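Long-range contacts in arginine kinase (Anthopleura japonica, PDB 4RF6), which catalyses the reversible transfer of phosphate from ATP to L-arginine, giving phosphoarginine and ADP, with two phosphagen kinase units joined in one chain: residues Glu304-Lys309 with Lys356-Leu361; Tyr310-Arg315 with Gln349-Gly354; Tyr478-Arg483 with His643-Lys648; His663-Gly668 with Asp685-Arg690. All coordinates share one frame; numbering follows the deposited sequence.

Interaction 1 of 4, residues Glu304-Lys309 with Lys356-Leu361; sequences ENILTK and KALMEL
Ile306 meets Ala357, Leu358 and Leu361 where two nearly antiparallel helices of the first phosphagen kinase catalytic domain pack together, the short helix 303-310 against the long helix 344-370. The segment axes run at 166° and come within 10.2 Å of each other. From CB, which points at the facing helix, Ile306 sends out two branches. CG2, anti to the backbone N, settles between Ala357 CB at 3.9 Å and Leu358 CD2 at 4.0 Å, and the Ile306 and Leu358 side chains slide past each other in opposite directions. The other branch leaves through CG1, beside the backbone N, and carries CD1 out to Leu361, which reaches back tip to tip. Beside Ile306, the buried Leu307 and Leu358 cross at about a right angle; Leu307 also lies on Ile312 and Ala314 of strand 312-316, so this layer continues down onto the sheet. No hydrogen bond links the segments, and the tightest touch is Ile306 CD1 on Leu361 CD1 at 3.5 Å.

Interaction 2 of 4, residues Tyr310-Arg315 with Gln349-Gly354; sequences YHIQAR and QDMYDG
With chi1 at -63°, Tyr310 holds CG anti to its own carbonyl carbon, and this swings the ring over the backbone of helix 344-370, where Gly354 and Asp353 lie. After helix 303-310, His311 takes positive phi in a Schellman motif, and the chain turns into strand 312-316, an edge strand of the antiparallel sheet of the first catalytic domain. One face of the Tyr310 ring receives Gly354 CA, 3.9 Å from its centroid and 29° off the normal, a CH-pi contact. Farther along the ring, Tyr310 CE1 meets Asp353 CB at 3.6 Å, the two side chains crossing at about a right angle. Ile312 has its CG1 branch between the backbone N and the carbonyl carbon (chi1 54°), which brings CD1 to 3.9 Å from Gly354 CA, while CG2 packs on Met351 SD at 3.8 Å. Met351 CB starts away from the strand, yet the sulfur lies against Ile312 CG2. Met351 also touches Ile334 of the next strand and comes close to Ala288, predicted to bind ATP. No direct hydrogen bond joins the segments. A water bridges them instead, donating to Tyr310 O at 2.8 Å and to Asp350 OD2 at 2.8 Å.

Interaction 3 of 4, residues Tyr478-Arg483 with His643-Lys648; sequences YIRSTR and HVKIPK
Ile479 and Val644 form the tight part of an antiparallel strand pair with a classic beta bulge, central in the sheet of the second catalytic domain. They make a non-hydrogen-bonded pair on the buried face, where Ile479 CG1 lies 3.6 Å from Val644 CG2. That methyl, anti to the backbone N (the other branch has chi1 70°), is also pressed against Tyr478 O. The same oxygen of Tyr478 accepts the bond from Lys645 N at 2.8 Å. At the bulge Arg480 and Ser481 both face His643: Arg480 N gives a bond to His643 O at 2.8 Å, and His643 N gives one to Ser481 O. The more exposed side is looser. There the aliphatic parts of Arg480 and Lys645 meet at 3.7 Å, CD of the arginine to CE of the lysine, with the like charges held apart; Arg480 NH1 bonds to Gly476 O instead. On the face shared by Ser481 and His643, Ser481 OG sits obliquely to the imidazole ring, 3.3 Å from His643 CG.

Interaction 4 of 4, residues His663-Gly668 with Asp685-Arg690; sequences HIQARG and DISNRR
His663 lies flat beneath the guanidinium of Arg690, centres 3.6 Å apart and planes at 10°, with Arg690 CZ offset toward the rim of the imidazole. Arg690 gets there on a chain extended from CG to NE, and its CD also rests over the ring face as a CH-pi contact. The carbonyl O of His663 takes a bond from Arg689 N at 2.8 Å. Next, Ile664 turns its side chain to the helix-covered face, where CD1 meets Ile686 CG2 at 3.9 Å and Met703 of helix 696-714 packs on both. Here the two segments pair as antiparallel strands: 664-668 is an edge strand of the eight-stranded sheet of the second catalytic domain, and 683-688 is its neighbour. Gln665 exchanges two backbone bonds with Ser687, each 2.9 Å between N and O. Its side chain, on the other face, offers NE2 to Ser687 OG in a weak bond, while Gln665 CB lies against Arg689 CG at 3.8 Å. On the Ile686 face again, Ala666 CB meets Ile686 CD1 at 4.1 Å. Arg667 closes the ladder by giving its N to Asp685 O at 2.7 Å; the carboxylate of Asp685 turns to a salt bridge with Arg639.

How the interactions relate
Interactions 1 and 2 are adjoining parts of one packing layer, their centres 7 Å apart: helix 303-310 runs on into strand 312-316, and both pack on helix 344-370. Leu307 O and Ile312 N, 3.0 Å apart, probably hydrogen-bond across the junction. Arg315, predicted to bind ATP, lies on the strand of interaction 2 without touching segment 349-354, while interactions 3 and 4 lie away from the annotated sites. These two, with centres 12 Å apart, share the second unit's sheet, where neighbouring strands 638-645 and 683-688 bring Val644 CG1 to 3.4 Å from Ile686 CG1. Strand 664-668 in interaction 4 holds the same edge position as strand 312-316 in interaction 2, their contact centres about 56 Å apart.

Interaction 1 of 4, residues Glu304-Lys309 with Lys356-Leu361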
loop_
_atom_site.group_PDB
_atom_site.type_symbol
_atom_site.label_atom_id
_atom_site.label_comp_id
_atom_site.label_asym_id
_atom_site.label_seq_id
_atom_site.Cartn_x
_atom_site.Cartn_y
_atom_site.Cartn_z
ATOM N N GLU A 304 -6.167 15.136 22.450
ATOM C CA GLU A 304 -5.339 14.536 23.495
ATOM C C GLU A 304 -6.172 13.721 24.486
ATOM O O GLU A 304 -5.687 12.742 25.058
ATOM C CB GLU A 304 -4.522 15.603 24.228
ATOM C CG GLU A 304 -3.433 16.245 23.378
ATOM C CD GLU A 304 -2.314 15.276 23.011
ATOM O OE1 GLU A 304 -2.073 14.316 23.775
ATOM O OE2 GLU A 304 -1.675 15.481 21.958
ATOM N N ASN A 305 -7.426 14.121 24.672
ATOM C CA ASN A 305 -8.345 13.388 25.535
ATOM C C ASN A 305 -8.634 11.967 25.034
ATOM O O ASN A 305 -8.711 11.024 25.819
ATOM C CB ASN A 305 -9.658 14.161 25.697
ATOM C CG ASN A 305 -9.557 15.300 26.703
ATOM O OD1 ASN A 305 -8.465 15.747 27.059
ATOM N ND2 ASN A 305 -10.711 15.779 27.162
ATOM N N ILE A 306 -8.803 11.823 23.724
ATOM C CA ILE A 306 -9.052 10.515 23.127
ATOM C C ILE A 306 -7.824 9.621 23.275
ATOM O O ILE A 306 -7.935 8.457 23.678
ATOM C CB ILE A 306 -9.452 10.647 21.649
ATOM C CG1 ILE A 306 -10.804 11.350 21.554
ATOM C CG2 ILE A 306 -9.522 9.284 20.979
ATOM C CD1 ILE A 306 -11.155 11.849 20.174
ATOM N N LEU A 307 -6.654 10.180 22.971
ATOM C CA LEU A 307 -5.391 9.463 23.128
ATOM C C LEU A 307 -5.228 8.940 24.550
ATOM O O LEU A 307 -4.909 7.767 24.761
ATOM C CB LEU A 307 -4.207 10.362 22.776
ATOM C CG LEU A 307 -4.110 10.889 21.350
ATOM C CD1 LEU A 307 -2.795 11.625 21.140
ATOM C CD2 LEU A 307 -4.249 9.756 20.346
ATOM N N THR A 308 -5.448 9.828 25.518
ATOM C CA THR A 308 -5.346 9.491 26.934
ATOM C C THR A 308 -6.336 8.390 27.304
ATOM O O THR A 308 -5.973 7.406 27.953
ATOM C CB THR A 308 -5.602 10.726 27.827
ATOM O OG1 THR A 308 -4.644 11.749 27.526
ATOM C CG2 THR A 308 -5.486 10.363 29.292
ATOM N N LYS A 309 -7.585 8.560 26.875
ATOM C CA LYS A 309 -8.650 7.611 27.188
ATOM C C LYS A 309 -8.317 6.182 26.758
ATOM O O LYS A 309 -8.539 5.233 27.516
ATOM C CB LYS A 309 -9.975 8.065 26.559
ATOM C CG LYS A 309 -11.105 7.034 26.630
ATOM C CD LYS A 309 -12.461 7.727 26.747
ATOM C CE LYS A 309 -13.546 7.035 25.929
ATOM N NZ LYS A 309 -14.030 5.767 26.549
ATOM N N LYS A 356 -11.103 4.776 15.702
ATOM C CA LYS A 356 -12.472 5.080 15.298
ATOM C C LYS A 356 -12.915 6.461 15.779
ATOM O O LYS A 356 -13.484 7.244 15.014
ATOM C CB LYS A 356 -13.444 4.015 15.809
ATOM C CG LYS A 356 -14.893 4.251 15.381
ATOM C CD LYS A 356 -15.831 3.178 15.914
ATOM C CE LYS A 356 -17.275 3.484 15.541
ATOM N NZ LYS A 356 -18.207 2.371 15.889
ATOM N N ALA A 357 -12.649 6.757 17.047
ATOM C CA ALA A 357 -13.006 8.053 17.619
ATOM C C ALA A 357 -12.270 9.175 16.898
ATOM O O ALA A 357 -12.862 10.209 16.581
ATOM C CB ALA A 357 -12.694 8.081 19.103
ATOM N N LEU A 358 -10.979 8.964 16.652
ATOM C CA LEU A 358 -10.162 9.915 15.899
ATOM C C LEU A 358 -10.662 10.064 14.464
ATOM O O LEU A 358 -10.641 11.165 13.904
ATOM C CB LEU A 358 -8.689 9.487 15.890
ATOM C CG LEU A 358 -7.919 9.491 17.212
ATOM C CD1 LEU A 358 -6.559 8.842 17.058
ATOM C CD2 LEU A 358 -7.755 10.906 17.737
ATOM N N MET A 359 -11.100 8.959 13.867
ATOM C CA MET A 359 -11.613 8.995 12.502
ATOM C C MET A 359 -12.941 9.754 12.428
ATOM O O MET A 359 -13.152 10.558 11.521
ATOM C CB MET A 359 -11.756 7.581 11.919
ATOM C CG MET A 359 -12.106 7.564 10.433
ATOM S SD MET A 359 -12.025 5.917 9.687
ATOM C CE MET A 359 -13.579 5.221 10.243
ATOM N N GLU A 360 -13.827 9.513 13.391
ATOM C CA GLU A 360 -15.113 10.207 13.429
ATOM C C GLU A 360 -14.953 11.717 13.610
ATOM O O GLU A 360 -15.780 12.500 13.133
ATOM C CB GLU A 360 -16.016 9.617 14.515
ATOM C CG GLU A 360 -16.570 8.240 14.168
ATOM C CD GLU A 360 -17.557 8.280 13.010
ATOM O OE1 GLU A 360 -18.240 9.315 12.846
ATOM O OE2 GLU A 360 -17.649 7.281 12.262
ATOM N N LEU A 361 -13.881 12.115 14.290
ATOM C CA LEU A 361 -13.522 13.526 14.420
ATOM C C LEU A 361 -13.146 14.126 13.067
ATOM O O LEU A 361 -13.614 15.208 12.706
ATOM C CB LEU A 361 -12.350 13.705 15.387
ATOM C CG LEU A 361 -12.579 13.745 16.898
ATOM C CD1 LEU A 361 -11.315 14.240 17.589
ATOM C CD2 LEU A 361 -13.771 14.627 17.262
#

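Interaction 2 of 4, residues Tyr310-Arg315 with Gln349-Gly354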
loop_
_atom_site.group_PDB
_atom_site.type_symbol
_atom_site.label_atom_id
_atom_site.label_comp_id
_atom_site.label_asym_id
_atom_site.label_seq_id
_atom_site.Cartn_x
_atom_site.Cartn_y
_atom_site.Cartn_z
ATOM N N TYR A 310 -7.765 6.030 25.557
ATOM C CA TYR A 310 -7.484 4.699 25.030
ATOM C C TYR A 310 -6.033 4.250 25.217
ATOM O O TYR A 310 -5.648 3.175 24.751
ATOM C CB TYR A 310 -7.928 4.606 23.566
ATOM C CG TYR A 310 -9.419 4.786 23.421
ATOM C CD1 TYR A 310 -10.296 3.791 23.836
ATOM C CD2 TYR A 310 -9.955 5.959 22.899
ATOM C CE1 TYR A 310 -11.658 3.951 23.723
ATOM C CE2 TYR A 310 -11.319 6.123 22.781
ATOM C CZ TYR A 310 -12.164 5.114 23.196
ATOM O OH TYR A 310 -13.528 5.265 23.087
ATOM N N HIS A 311 -5.245 5.065 25.915
ATOM C CA HIS A 311 -3.837 4.760 26.196
ATOM C C HIS A 311 -3.044 4.520 24.919
ATOM O O HIS A 311 -2.219 3.603 24.839
ATOM C CB HIS A 311 -3.718 3.561 27.136
ATOM C CG HIS A 311 -4.691 3.594 28.269
ATOM N ND1 HIS A 311 -5.658 2.628 28.448
ATOM C CD2 HIS A 311 -4.869 4.494 29.266
ATOM C CE1 HIS A 311 -6.380 2.923 29.514
ATOM N NE2 HIS A 311 -5.922 4.051 30.027
ATOM N N ILE A 312 -3.309 5.353 23.921
ATOM C CA ILE A 312 -2.581 5.306 22.663
ATOM C C ILE A 312 -1.789 6.599 22.496
ATOM O O ILE A 312 -1.941 7.527 23.289
ATOM C CB ILE A 312 -3.527 5.093 21.480
ATOM C CG1 ILE A 312 -4.639 6.148 21.479
ATOM C CG2 ILE A 312 -4.117 3.688 21.538
ATOM C CD1 ILE A 312 -5.685 5.951 20.375
ATOM N N GLN A 313 -0.936 6.654 21.479
ATOM C CA GLN A 313 -0.115 7.836 21.241
ATOM C C GLN A 313 -0.108 8.149 19.749
ATOM O O GLN A 313 -0.245 7.243 18.920
ATOM C CB GLN A 313 1.313 7.600 21.739
ATOM C CG GLN A 313 1.993 6.401 21.088
ATOM C CD GLN A 313 3.211 5.920 21.858
ATOM O OE1 GLN A 313 3.876 6.698 22.545
ATOM N NE2 GLN A 313 3.507 4.625 21.746
ATOM N N ALA A 314 0.046 9.425 19.408
ATOM C CA ALA A 314 0.093 9.832 18.005
ATOM C C ALA A 314 1.419 10.492 17.658
ATOM O O ALA A 314 1.806 11.488 18.276
ATOM C CB ALA A 314 -1.060 10.755 17.675
ATOM N N ARG A 315 2.105 9.941 16.659
ATOM C CA ARG A 315 3.373 10.496 16.203
ATOM C C ARG A 315 3.349 10.680 14.694
ATOM O O ARG A 315 2.675 9.931 13.986
ATOM C CB ARG A 315 4.523 9.563 16.575
ATOM C CG ARG A 315 4.815 9.464 18.067
ATOM C CD ARG A 315 5.656 10.636 18.560
ATOM N NE ARG A 315 6.498 10.241 19.685
ATOM C CZ ARG A 315 7.627 9.551 19.558
ATOM N NH1 ARG A 315 8.050 9.180 18.356
ATOM N NH2 ARG A 315 8.336 9.227 20.631
ATOM N N GLN A 349 -8.680 -3.735 20.984
ATOM C CA GLN A 349 -9.987 -3.087 21.072
ATOM C C GLN A 349 -9.833 -1.593 21.345
ATOM O O GLN A 349 -10.542 -0.772 20.754
ATOM C CB GLN A 349 -10.853 -3.737 22.153
ATOM C CG GLN A 349 -12.351 -3.458 21.999
ATOM C CD GLN A 349 -12.941 -4.100 20.751
ATOM O OE1 GLN A 349 -13.099 -5.319 20.680
ATOM N NE2 GLN A 349 -13.256 -3.284 19.754
ATOM N N ASP A 350 -8.902 -1.240 22.233
ATOM C CA ASP A 350 -8.600 0.169 22.493
ATOM C C ASP A 350 -8.092 0.835 21.216
ATOM O O ASP A 350 -8.435 1.978 20.911
ATOM C CB ASP A 350 -7.540 0.311 23.590
ATOM C CG ASP A 350 -8.066 -0.027 24.969
ATOM O OD1 ASP A 350 -9.297 -0.167 25.114
ATOM O OD2 ASP A 350 -7.238 -0.143 25.905
ATOM N N MET A 351 -7.268 0.098 20.480
ATOM C CA MET A 351 -6.686 0.578 19.234
ATOM C C MET A 351 -7.784 0.865 18.229
ATOM O O MET A 351 -7.786 1.898 17.551
ATOM C CB MET A 351 -5.768 -0.490 18.654
ATOM C CG MET A 351 -4.674 0.073 17.804
ATOM S SD MET A 351 -3.546 0.993 18.862
ATOM C CE MET A 351 -3.156 2.311 17.733
ATOM N N TYR A 352 -8.716 -0.076 18.131
ATOM C CA TYR A 352 -9.848 0.038 17.226
ATOM C C TYR A 352 -10.775 1.182 17.640
ATOM O O TYR A 352 -11.155 2.018 16.811
ATOM C CB TYR A 352 -10.622 -1.285 17.208
ATOM C CG TYR A 352 -11.860 -1.254 16.348
ATOM C CD1 TYR A 352 -11.779 -1.470 14.979
ATOM C CD2 TYR A 352 -13.111 -1.006 16.901
ATOM C CE1 TYR A 352 -12.908 -1.444 14.186
ATOM C CE2 TYR A 352 -14.249 -0.969 16.108
ATOM C CZ TYR A 352 -14.136 -1.189 14.753
ATOM O OH TYR A 352 -15.258 -1.155 13.956
ATOM N N ASP A 353 -11.145 1.204 18.919
ATOM C CA ASP A 353 -12.071 2.208 19.431
ATOM C C ASP A 353 -11.435 3.594 19.350
ATOM O O ASP A 353 -12.096 4.581 19.000
ATOM C CB ASP A 353 -12.467 1.902 20.881
ATOM C CG ASP A 353 -13.237 0.595 21.031
ATOM O OD1 ASP A 353 -13.683 0.033 20.015
ATOM O OD2 ASP A 353 -13.403 0.137 22.184
ATOM N N GLY A 354 -10.147 3.663 19.665
ATOM C CA GLY A 354 -9.419 4.919 19.629
ATOM C C GLY A 354 -9.300 5.515 18.237
ATOM O O GLY A 354 -9.621 6.691 18.030
HETATM O O HOH W 1 -4.644 0.600 25.045
#

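Interaction 3 of 4, residues Tyr478-Arg483 with His643-Lys648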
loop_
_atom_site.group_PDB
_atom_site.type_symbol
_atom_site.label_atom_id
_atom_site.label_comp_id
_atom_site.label_asym_id
_atom_site.label_seq_id
_atom_site.Cartn_x
_atom_site.Cartn_y
_atom_site.Cartn_z
ATOM N N TYR A 478 5.910 6.825 -45.114
ATOM C CA TYR A 478 5.151 7.920 -44.537
ATOM C C TYR A 478 4.605 7.562 -43.158
ATOM O O TYR A 478 4.697 8.364 -42.219
ATOM C CB TYR A 478 4.016 8.323 -45.482
ATOM C CG TYR A 478 4.505 8.669 -46.868
ATOM C CD1 TYR A 478 4.412 7.754 -47.909
ATOM C CD2 TYR A 478 5.081 9.906 -47.129
ATOM C CE1 TYR A 478 4.875 8.064 -49.175
ATOM C CE2 TYR A 478 5.542 10.229 -48.384
ATOM C CZ TYR A 478 5.437 9.304 -49.406
ATOM O OH TYR A 478 5.899 9.631 -50.660
ATOM N N ILE A 479 4.042 6.361 -43.033
ATOM C CA ILE A 479 3.490 5.925 -41.755
ATOM C C ILE A 479 4.521 5.149 -40.947
ATOM O O ILE A 479 4.909 4.043 -41.321
ATOM C CB ILE A 479 2.211 5.088 -41.933
ATOM C CG1 ILE A 479 1.176 5.878 -42.735
ATOM C CG2 ILE A 479 1.648 4.712 -40.574
ATOM C CD1 ILE A 479 -0.038 5.068 -43.191
ATOM N N ARG A 480 4.950 5.732 -39.828
ATOM C CA ARG A 480 6.027 5.152 -39.028
ATOM C C ARG A 480 5.538 4.172 -37.960
ATOM O O ARG A 480 6.210 3.174 -37.680
ATOM C CB ARG A 480 6.876 6.258 -38.392
ATOM C CG ARG A 480 7.456 7.252 -39.396
ATOM C CD ARG A 480 8.869 6.872 -39.855
ATOM N NE ARG A 480 8.913 5.698 -40.724
ATOM C CZ ARG A 480 9.720 4.658 -40.529
ATOM N NH1 ARG A 480 9.706 3.629 -41.369
ATOM N NH2 ARG A 480 10.547 4.647 -39.491
ATOM N N SER A 481 4.379 4.452 -37.361
ATOM C CA SER A 481 3.825 3.568 -36.331
ATOM C C SER A 481 2.303 3.719 -36.181
ATOM O O SER A 481 1.729 4.743 -36.565
ATOM C CB SER A 481 4.532 3.786 -34.983
ATOM O OG SER A 481 4.294 5.085 -34.468
ATOM N N THR A 482 1.661 2.692 -35.627
ATOM C CA THR A 482 0.207 2.672 -35.479
ATOM C C THR A 482 -0.145 2.147 -34.094
ATOM O O THR A 482 0.376 1.112 -33.677
ATOM C CB THR A 482 -0.452 1.778 -36.549
ATOM O OG1 THR A 482 -0.212 2.330 -37.850
ATOM C CG2 THR A 482 -1.954 1.692 -36.324
ATOM N N ARG A 483 -1.017 2.859 -33.381
ATOM C CA ARG A 483 -1.300 2.533 -31.990
ATOM C C ARG A 483 -2.791 2.682 -31.708
ATOM O O ARG A 483 -3.405 3.684 -32.093
ATOM C CB ARG A 483 -0.516 3.483 -31.083
ATOM C CG ARG A 483 -0.620 3.226 -29.583
ATOM C CD ARG A 483 0.284 4.206 -28.835
ATOM N NE ARG A 483 0.218 4.073 -27.381
ATOM C CZ ARG A 483 -0.640 4.729 -26.602
ATOM N NH1 ARG A 483 -1.524 5.569 -27.125
ATOM N NH2 ARG A 483 -0.613 4.545 -25.292
ATOM N N HIS A 643 1.346 7.694 -36.435
ATOM C CA HIS A 643 2.494 8.580 -36.590
ATOM C C HIS A 643 2.876 8.639 -38.063
ATOM O O HIS A 643 3.294 7.631 -38.631
ATOM C CB HIS A 643 3.681 8.060 -35.771
ATOM C CG HIS A 643 3.560 8.301 -34.299
ATOM N ND1 HIS A 643 4.632 8.189 -33.439
ATOM C CD2 HIS A 643 2.498 8.649 -33.534
ATOM C CE1 HIS A 643 4.234 8.456 -32.207
ATOM N NE2 HIS A 643 2.944 8.739 -32.238
ATOM N N VAL A 644 2.736 9.809 -38.682
ATOM C CA VAL A 644 2.879 9.901 -40.132
ATOM C C VAL A 644 3.527 11.218 -40.598
ATOM O O VAL A 644 3.291 12.284 -40.014
ATOM C CB VAL A 644 1.513 9.659 -40.819
ATOM C CG1 VAL A 644 0.584 10.816 -40.573
ATOM C CG2 VAL A 644 1.680 9.409 -42.299
ATOM N N LYS A 645 4.362 11.130 -41.637
ATOM C CA LYS A 645 5.075 12.295 -42.163
ATOM C C LYS A 645 4.299 12.928 -43.305
ATOM O O LYS A 645 4.264 12.389 -44.409
ATOM C CB LYS A 645 6.457 11.893 -42.670
ATOM C CG LYS A 645 7.321 11.190 -41.651
ATOM C CD LYS A 645 8.703 10.966 -42.227
ATOM C CE LYS A 645 9.573 10.183 -41.278
ATOM N NZ LYS A 645 10.982 10.192 -41.749
ATOM N N ILE A 646 3.681 14.074 -43.046
ATOM C CA ILE A 646 2.748 14.650 -44.009
ATOM C C ILE A 646 2.955 16.171 -44.238
ATOM O O ILE A 646 2.051 16.974 -43.995
ATOM C CB ILE A 646 1.281 14.306 -43.581
ATOM C CG1 ILE A 646 1.115 12.804 -43.346
ATOM C CG2 ILE A 646 0.287 14.678 -44.634
ATOM C CD1 ILE A 646 1.149 11.970 -44.625
ATOM N N PRO A 647 4.157 16.573 -44.709
ATOM C CA PRO A 647 4.399 18.003 -44.958
ATOM C C PRO A 647 3.529 18.569 -46.081
ATOM O O PRO A 647 2.964 19.655 -45.921
ATOM C CB PRO A 647 5.873 18.041 -45.375
ATOM C CG PRO A 647 6.469 16.806 -44.784
ATOM C CD PRO A 647 5.387 15.778 -44.887
ATOM N N LYS A 648 3.430 17.847 -47.195
ATOM C CA LYS A 648 2.605 18.285 -48.321
ATOM C C LYS A 648 1.127 18.475 -47.939
ATOM O O LYS A 648 0.568 19.556 -48.124
ATOM C CB LYS A 648 2.744 17.330 -49.516
ATOM C CG LYS A 648 4.168 17.185 -50.041
ATOM C CD LYS A 648 4.203 16.858 -51.532
ATOM C CE LYS A 648 3.474 15.563 -51.857
ATOM N NZ LYS A 648 3.461 15.286 -53.325
#

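Interaction 4 of 4, residues His663-Gly668 with Asp685-Arg690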
loop_
_atom_site.group_PDB
_atom_site.type_symbol
_atom_site.label_atom_id
_atom_site.label_comp_id
_atom_site.label_asym_id
_atom_site.label_seq_id
_atom_site.Cartn_x
_atom_site.Cartn_y
_atom_site.Cartn_z
ATOM N N HIS A 663 -13.235 13.291 -38.465
ATOM C CA HIS A 663 -13.154 13.527 -37.028
ATOM C C HIS A 663 -11.804 13.124 -36.449
ATOM O O HIS A 663 -11.731 12.512 -35.380
ATOM C CB HIS A 663 -14.299 12.809 -36.301
ATOM C CG HIS A 663 -15.631 12.991 -36.958
ATOM N ND1 HIS A 663 -16.122 14.231 -37.307
ATOM C CD2 HIS A 663 -16.570 12.092 -37.338
ATOM C CE1 HIS A 663 -17.306 14.088 -37.878
ATOM N NE2 HIS A 663 -17.601 12.800 -37.907
ATOM N N ILE A 664 -10.743 13.469 -37.175
ATOM C CA ILE A 664 -9.378 13.243 -36.720
ATOM C C ILE A 664 -8.654 14.581 -36.561
ATOM O O ILE A 664 -9.112 15.607 -37.076
ATOM C CB ILE A 664 -8.608 12.308 -37.674
ATOM C CG1 ILE A 664 -8.627 12.847 -39.108
ATOM C CG2 ILE A 664 -9.213 10.906 -37.651
ATOM C CD1 ILE A 664 -7.884 11.956 -40.101
ATOM N N GLN A 665 -7.544 14.570 -35.827
ATOM C CA GLN A 665 -6.762 15.775 -35.583
ATOM C C GLN A 665 -5.288 15.401 -35.654
ATOM O O GLN A 665 -4.900 14.291 -35.279
ATOM C CB GLN A 665 -7.088 16.358 -34.205
ATOM C CG GLN A 665 -6.758 15.408 -33.059
ATOM C CD GLN A 665 -7.167 15.945 -31.704
ATOM O OE1 GLN A 665 -7.361 17.151 -31.528
ATOM N NE2 GLN A 665 -7.299 15.045 -30.729
ATOM N N ALA A 666 -4.461 16.315 -36.145
ATOM C CA ALA A 666 -3.043 16.018 -36.293
ATOM C C ALA A 666 -2.226 16.884 -35.353
ATOM O O ALA A 666 -2.423 18.098 -35.301
ATOM C CB ALA A 666 -2.600 16.228 -37.730
ATOM N N ARG A 667 -1.318 16.266 -34.604
ATOM C CA ARG A 667 -0.405 17.016 -33.744
ATOM C C ARG A 667 1.038 16.538 -33.936
ATOM O O ARG A 667 1.278 15.380 -34.285
ATOM C CB ARG A 667 -0.850 16.953 -32.277
ATOM C CG ARG A 667 -2.284 17.436 -32.074
ATOM C CD ARG A 667 -2.554 17.970 -30.674
ATOM N NE ARG A 667 -3.504 19.083 -30.706
ATOM C CZ ARG A 667 -4.297 19.432 -29.696
ATOM N NH1 ARG A 667 -4.272 18.747 -28.560
ATOM N NH2 ARG A 667 -5.122 20.464 -29.823
ATOM N N GLY A 668 1.993 17.436 -33.715
ATOM C CA GLY A 668 3.363 17.197 -34.138
ATOM C C GLY A 668 4.277 16.466 -33.173
ATOM O O GLY A 668 4.058 16.466 -31.961
ATOM N N ASP A 685 1.281 13.149 -35.176
ATOM C CA ASP A 685 0.381 12.226 -34.507
ATOM C C ASP A 685 -1.022 12.495 -35.020
ATOM O O ASP A 685 -1.572 13.572 -34.787
ATOM C CB ASP A 685 0.409 12.425 -32.993
ATOM C CG ASP A 685 -0.520 11.466 -32.263
ATOM O OD1 ASP A 685 -1.752 11.659 -32.325
ATOM O OD2 ASP A 685 -0.015 10.523 -31.622
ATOM N N ILE A 686 -1.593 11.524 -35.726
ATOM C CA ILE A 686 -2.983 11.603 -36.144
ATOM C C ILE A 686 -3.809 10.807 -35.153
ATOM O O ILE A 686 -3.572 9.611 -34.969
ATOM C CB ILE A 686 -3.189 10.985 -37.530
ATOM C CG1 ILE A 686 -2.074 11.423 -38.473
ATOM C CG2 ILE A 686 -4.588 11.330 -38.072
ATOM C CD1 ILE A 686 -2.475 12.510 -39.441
ATOM N N SER A 687 -4.776 11.457 -34.511
ATOM C CA SER A 687 -5.603 10.775 -33.524
ATOM C C SER A 687 -7.086 11.071 -33.716
ATOM O O SER A 687 -7.455 12.065 -34.341
ATOM C CB SER A 687 -5.168 11.162 -32.109
ATOM O OG SER A 687 -5.368 12.544 -31.874
ATOM N N ASN A 688 -7.935 10.207 -33.171
ATOM C CA ASN A 688 -9.377 10.408 -33.254
ATOM C C ASN A 688 -9.832 11.537 -32.328
ATOM O O ASN A 688 -9.293 11.705 -31.232
ATOM C CB ASN A 688 -10.096 9.116 -32.881
ATOM C CG ASN A 688 -9.812 8.699 -31.451
ATOM O OD1 ASN A 688 -8.681 8.323 -31.113
ATOM N ND2 ASN A 688 -10.826 8.778 -30.599
ATOM N N ARG A 689 -10.832 12.300 -32.761
ATOM C CA ARG A 689 -11.356 13.397 -31.946
ATOM C C ARG A 689 -12.510 12.967 -31.037
ATOM O O ARG A 689 -12.703 13.534 -29.953
ATOM C CB ARG A 689 -11.798 14.565 -32.832
ATOM C CG ARG A 689 -10.649 15.385 -33.417
ATOM C CD ARG A 689 -10.861 16.872 -33.160
ATOM N NE ARG A 689 -11.472 17.568 -34.291
ATOM C CZ ARG A 689 -12.323 18.587 -34.178
ATOM N NH1 ARG A 689 -12.687 19.026 -32.980
ATOM N NH2 ARG A 689 -12.820 19.161 -35.265
ATOM N N ARG A 690 -13.269 11.964 -31.470
ATOM C CA ARG A 690 -14.491 11.578 -30.762
ATOM C C ARG A 690 -14.406 10.199 -30.115
ATOM O O ARG A 690 -13.651 9.329 -30.570
ATOM C CB ARG A 690 -15.692 11.603 -31.711
ATOM C CG ARG A 690 -15.943 12.927 -32.417
ATOM C CD ARG A 690 -17.107 12.790 -33.386
ATOM N NE ARG A 690 -17.590 14.071 -33.902
ATOM C CZ ARG A 690 -18.654 14.206 -34.690
ATOM N NH1 ARG A 690 -19.353 13.137 -35.051
ATOM N NH2 ARG A 690 -19.025 15.410 -35.111
HETATM O O HOH W 2 -13.147 10.457 -33.796
HETATM O O HOH W 3 -11.100 17.423 -36.731
#